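Local atomic coordinates of nucleoporin NUP170 (Chaetomium thermophilum, PDB entry 5HAX), a protein that probably serves as a scaffold component of the inner ring of the nuclear pore complex, joining a beta propeller to a helical region. Residues R488-K496 with E524-V532. Sequence-based numbering, arbitrary orientation.
Sequences RRLVDIFAK and ETIAAALAV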
loop_
_atom_site.group_PDB
_atom_site.type_symbol
_atom_site.label_atom_id
_atom_site.label_comp_id
_atom_site.label_asym_id
_atom_site.label_seq_id
_atom_site.Cartn_x
_atom_site.Cartn_y
_atom_site.Cartn_z
ATOM N N ARG A 488 0.916 10.180 6.454
ATOM C CA ARG A 488 0.522 10.509 7.819
ATOM C C ARG A 488 -0.908 10.056 8.074
ATOM O O ARG A 488 -1.799 10.297 7.253
ATOM C CB ARG A 488 0.661 12.008 8.080
ATOM C CG ARG A 488 2.109 12.434 8.218
ATOM C CD ARG A 488 2.275 13.935 8.314
ATOM N NE ARG A 488 2.109 14.430 9.677
ATOM C CZ ARG A 488 2.757 15.476 10.181
ATOM N NH1 ARG A 488 2.534 15.851 11.434
ATOM N NH2 ARG A 488 3.631 16.150 9.442
ATOM N N ARG A 489 -1.112 9.387 9.206
ATOM C CA ARG A 489 -2.417 8.910 9.632
ATOM C C ARG A 489 -3.148 9.994 10.418
ATOM O O ARG A 489 -2.581 11.025 10.786
ATOM C CB ARG A 489 -2.272 7.657 10.497
ATOM C CG ARG A 489 -1.450 6.534 9.874
ATOM C CD ARG A 489 -0.974 5.552 10.940
ATOM N NE ARG A 489 -0.041 6.180 11.875
ATOM C CZ ARG A 489 0.374 5.628 13.010
ATOM N NH1 ARG A 489 1.225 6.280 13.789
ATOM N NH2 ARG A 489 -0.061 4.429 13.376
ATOM N N LEU A 490 -4.430 9.739 10.686
ATOM C CA LEU A 490 -5.209 10.642 11.525
ATOM C C LEU A 490 -4.543 10.845 12.883
ATOM O O LEU A 490 -4.424 11.977 13.363
ATOM C CB LEU A 490 -6.627 10.096 11.692
ATOM C CG LEU A 490 -7.501 10.783 12.745
ATOM C CD1 LEU A 490 -7.641 12.270 12.453
ATOM C CD2 LEU A 490 -8.867 10.114 12.820
ATOM N N VAL A 491 -4.103 9.755 13.520
ATOM C CA VAL A 491 -3.485 9.868 14.841
ATOM C C VAL A 491 -2.203 10.685 14.774
ATOM O O VAL A 491 -1.862 11.396 15.726
ATOM C CB VAL A 491 -3.224 8.473 15.446
ATOM C CG1 VAL A 491 -4.539 7.784 15.782
ATOM C CG2 VAL A 491 -2.374 7.617 14.509
ATOM N N ASP A 492 -1.468 10.596 13.661
ATOM C CA ASP A 492 -0.284 11.433 13.492
ATOM C C ASP A 492 -0.665 12.904 13.391
ATOM O O ASP A 492 -0.025 13.763 14.010
ATOM C CB ASP A 492 0.496 11.002 12.250
ATOM C CG ASP A 492 0.912 9.547 12.295
ATOM O OD1 ASP A 492 1.469 9.113 13.326
ATOM O OD2 ASP A 492 0.675 8.837 11.295
ATOM N N ILE A 493 -1.704 13.213 12.610
ATOM C CA ILE A 493 -2.167 14.592 12.482
ATOM C C ILE A 493 -2.730 15.085 13.809
ATOM O O ILE A 493 -2.433 16.199 14.256
ATOM C CB ILE A 493 -3.217 14.696 11.359
ATOM C CG1 ILE A 493 -2.592 14.331 10.008
ATOM C CG2 ILE A 493 -3.826 16.098 11.315
ATOM C CD1 ILE A 493 -3.611 14.112 8.908
ATOM N N PHE A 494 -3.563 14.265 14.450
ATOM C CA PHE A 494 -4.180 14.666 15.708
ATOM C C PHE A 494 -3.126 14.939 16.774
ATOM O O PHE A 494 -3.201 15.947 17.488
ATOM C CB PHE A 494 -5.155 13.587 16.172
ATOM C CG PHE A 494 -6.053 14.024 17.291
ATOM C CD1 PHE A 494 -5.808 13.621 18.593
ATOM C CD2 PHE A 494 -7.141 14.841 17.040
ATOM C CE1 PHE A 494 -6.635 14.025 19.623
ATOM C CE2 PHE A 494 -7.971 15.246 18.065
ATOM C CZ PHE A 494 -7.717 14.839 19.358
ATOM N N ALA A 495 -2.128 14.060 16.888
ATOM C CA ALA A 495 -1.068 14.262 17.870
ATOM C C ALA A 495 -0.270 15.525 17.572
ATOM O O ALA A 495 0.038 16.304 18.482
ATOM C CB ALA A 495 -0.147 13.043 17.897
ATOM N N LYS A 496 0.076 15.744 16.302
ATOM C CA LYS A 496 0.832 16.935 15.930
ATOM C C LYS A 496 0.034 18.200 16.219
ATOM O O LYS A 496 0.568 19.166 16.777
ATOM C CB LYS A 496 1.213 16.860 14.451
ATOM C CG LYS A 496 2.123 17.978 13.957
ATOM C CD LYS A 496 3.595 17.634 14.128
ATOM C CE LYS A 496 4.466 18.504 13.232
ATOM N NZ LYS A 496 5.905 18.130 13.306
ATOM N N GLU A 524 -14.725 9.158 15.259
ATOM C CA GLU A 524 -13.363 8.979 14.765
ATOM C C GLU A 524 -12.393 9.923 15.465
ATOM O O GLU A 524 -11.252 9.547 15.762
ATOM C CB GLU A 524 -13.319 9.190 13.251
ATOM C CG GLU A 524 -14.003 8.088 12.443
ATOM C CD GLU A 524 -13.181 6.812 12.356
ATOM O OE1 GLU A 524 -11.997 6.826 12.755
ATOM O OE2 GLU A 524 -13.723 5.792 11.878
ATOM N N THR A 525 -12.829 11.153 15.748
ATOM C CA THR A 525 -11.955 12.116 16.411
ATOM C C THR A 525 -11.653 11.687 17.842
ATOM O O THR A 525 -10.500 11.737 18.286
ATOM C CB THR A 525 -12.590 13.506 16.397
ATOM O OG1 THR A 525 -12.911 13.880 15.052
ATOM C CG2 THR A 525 -11.637 14.537 16.994
ATOM N N ILE A 526 -12.682 11.278 18.587
ATOM C CA ILE A 526 -12.475 10.850 19.965
ATOM C C ILE A 526 -11.673 9.556 20.004
ATOM O O ILE A 526 -10.898 9.326 20.941
ATOM C CB ILE A 526 -13.833 10.704 20.681
ATOM C CG1 ILE A 526 -14.553 12.058 20.747
ATOM C CG2 ILE A 526 -13.657 10.125 22.086
ATOM C CD1 ILE A 526 -13.833 13.124 21.561
ATOM N N ALA A 527 -11.839 8.695 18.998
ATOM C CA ALA A 527 -11.032 7.482 18.923
ATOM C C ALA A 527 -9.563 7.816 18.693
ATOM O O ALA A 527 -8.677 7.142 19.231
ATOM C CB ALA A 527 -11.557 6.572 17.814
ATOM N N ALA A 528 -9.287 8.852 17.899
ATOM C CA ALA A 528 -7.909 9.294 17.712
ATOM C C ALA A 528 -7.328 9.833 19.012
ATOM O O ALA A 528 -6.171 9.553 19.344
ATOM C CB ALA A 528 -7.842 10.355 16.614
ATOM N N ALA A 529 -8.115 10.611 19.760
ATOM C CA ALA A 529 -7.653 11.112 21.050
ATOM C C ALA A 529 -7.334 9.959 21.993
ATOM O O ALA A 529 -6.291 9.952 22.657
ATOM C CB ALA A 529 -8.708 12.035 21.660
ATOM N N LEU A 530 -8.225 8.968 22.057
ATOM C CA LEU A 530 -7.969 7.789 22.877
ATOM C C LEU A 530 -6.669 7.111 22.461
ATOM O O LEU A 530 -5.844 6.749 23.308
ATOM C CB LEU A 530 -9.144 6.817 22.767
ATOM C CG LEU A 530 -8.978 5.466 23.468
ATOM C CD1 LEU A 530 -8.760 5.662 24.961
ATOM C CD2 LEU A 530 -10.188 4.585 23.205
ATOM N N ALA A 531 -6.464 6.947 21.152
ATOM C CA ALA A 531 -5.249 6.300 20.662
ATOM C C ALA A 531 -4.008 7.092 21.055
ATOM O O ALA A 531 -3.041 6.528 21.580
ATOM C CB ALA A 531 -5.324 6.133 19.145
ATOM N N VAL A 532 -4.016 8.405 20.806
ATOM C CA VAL A 532 -2.882 9.241 21.194
ATOM C C VAL A 532 -2.665 9.169 22.700
ATOM O O VAL A 532 -1.527 9.058 23.172
ATOM C CB VAL A 532 -3.099 10.694 20.727
ATOM C CG1 VAL A 532 -2.005 11.610 21.277
ATOM C CG2 VAL A 532 -3.138 10.767 19.208
#
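Leu490, in the first turn of helix 490-501, meets helix 522-533 at Ala528 and Glu524. Its CG lies 3.9 Å from Ala528 CB, and CD2 touches the carbonyl oxygen of Glu524. The Glu524 carboxylate is engaged away from this interface, by Arg597 and Lys415. Val491 CG1 packs against Ala531 CB at 3.8 Å. Its CG2 lies instead over one face of the guanidinium of Arg489, in the same segment, 3.7 Å above the plane. That guanidinium holds Asp492 side-on: NE bonds OD2 at 2.8 Å and NH1 bonds OD1. The backbone N of Arg489, the N-cap residue, also donates to Asp492 OD2, on its anti lone pair, so two donors hold that oxygen.

Phe494 is the knob of the contact. CG stands anti to the backbone N (chi1 -168°), which carries the ring into a hole formed by Thr525, Ala528, Ala529 and Val532. Ala528 CB lies over one ring face, 4.1 Å from Phe494 CG. Val532 CG2 comes up at the edge, near the ring plane. The fit is close at Ala529, whose CA is 3.4 Å from Phe494 CE1. Phe516 of helix 506-520 adds an edge-to-face ring contact. Ala495 closes the series, its CB 4.0 Å from Val532 CG2.

The axes of segments 490-496 and 524-532 approach to 9.2 Å and cross at -75°. Helix 490-501 directly follows strand 481-487, in the blade of the seven-bladed beta propeller that also takes in strand 50-57; the contact packs its first turns on the helical region. Apolar packing joins the segments, which implies an interface held by shape and burial.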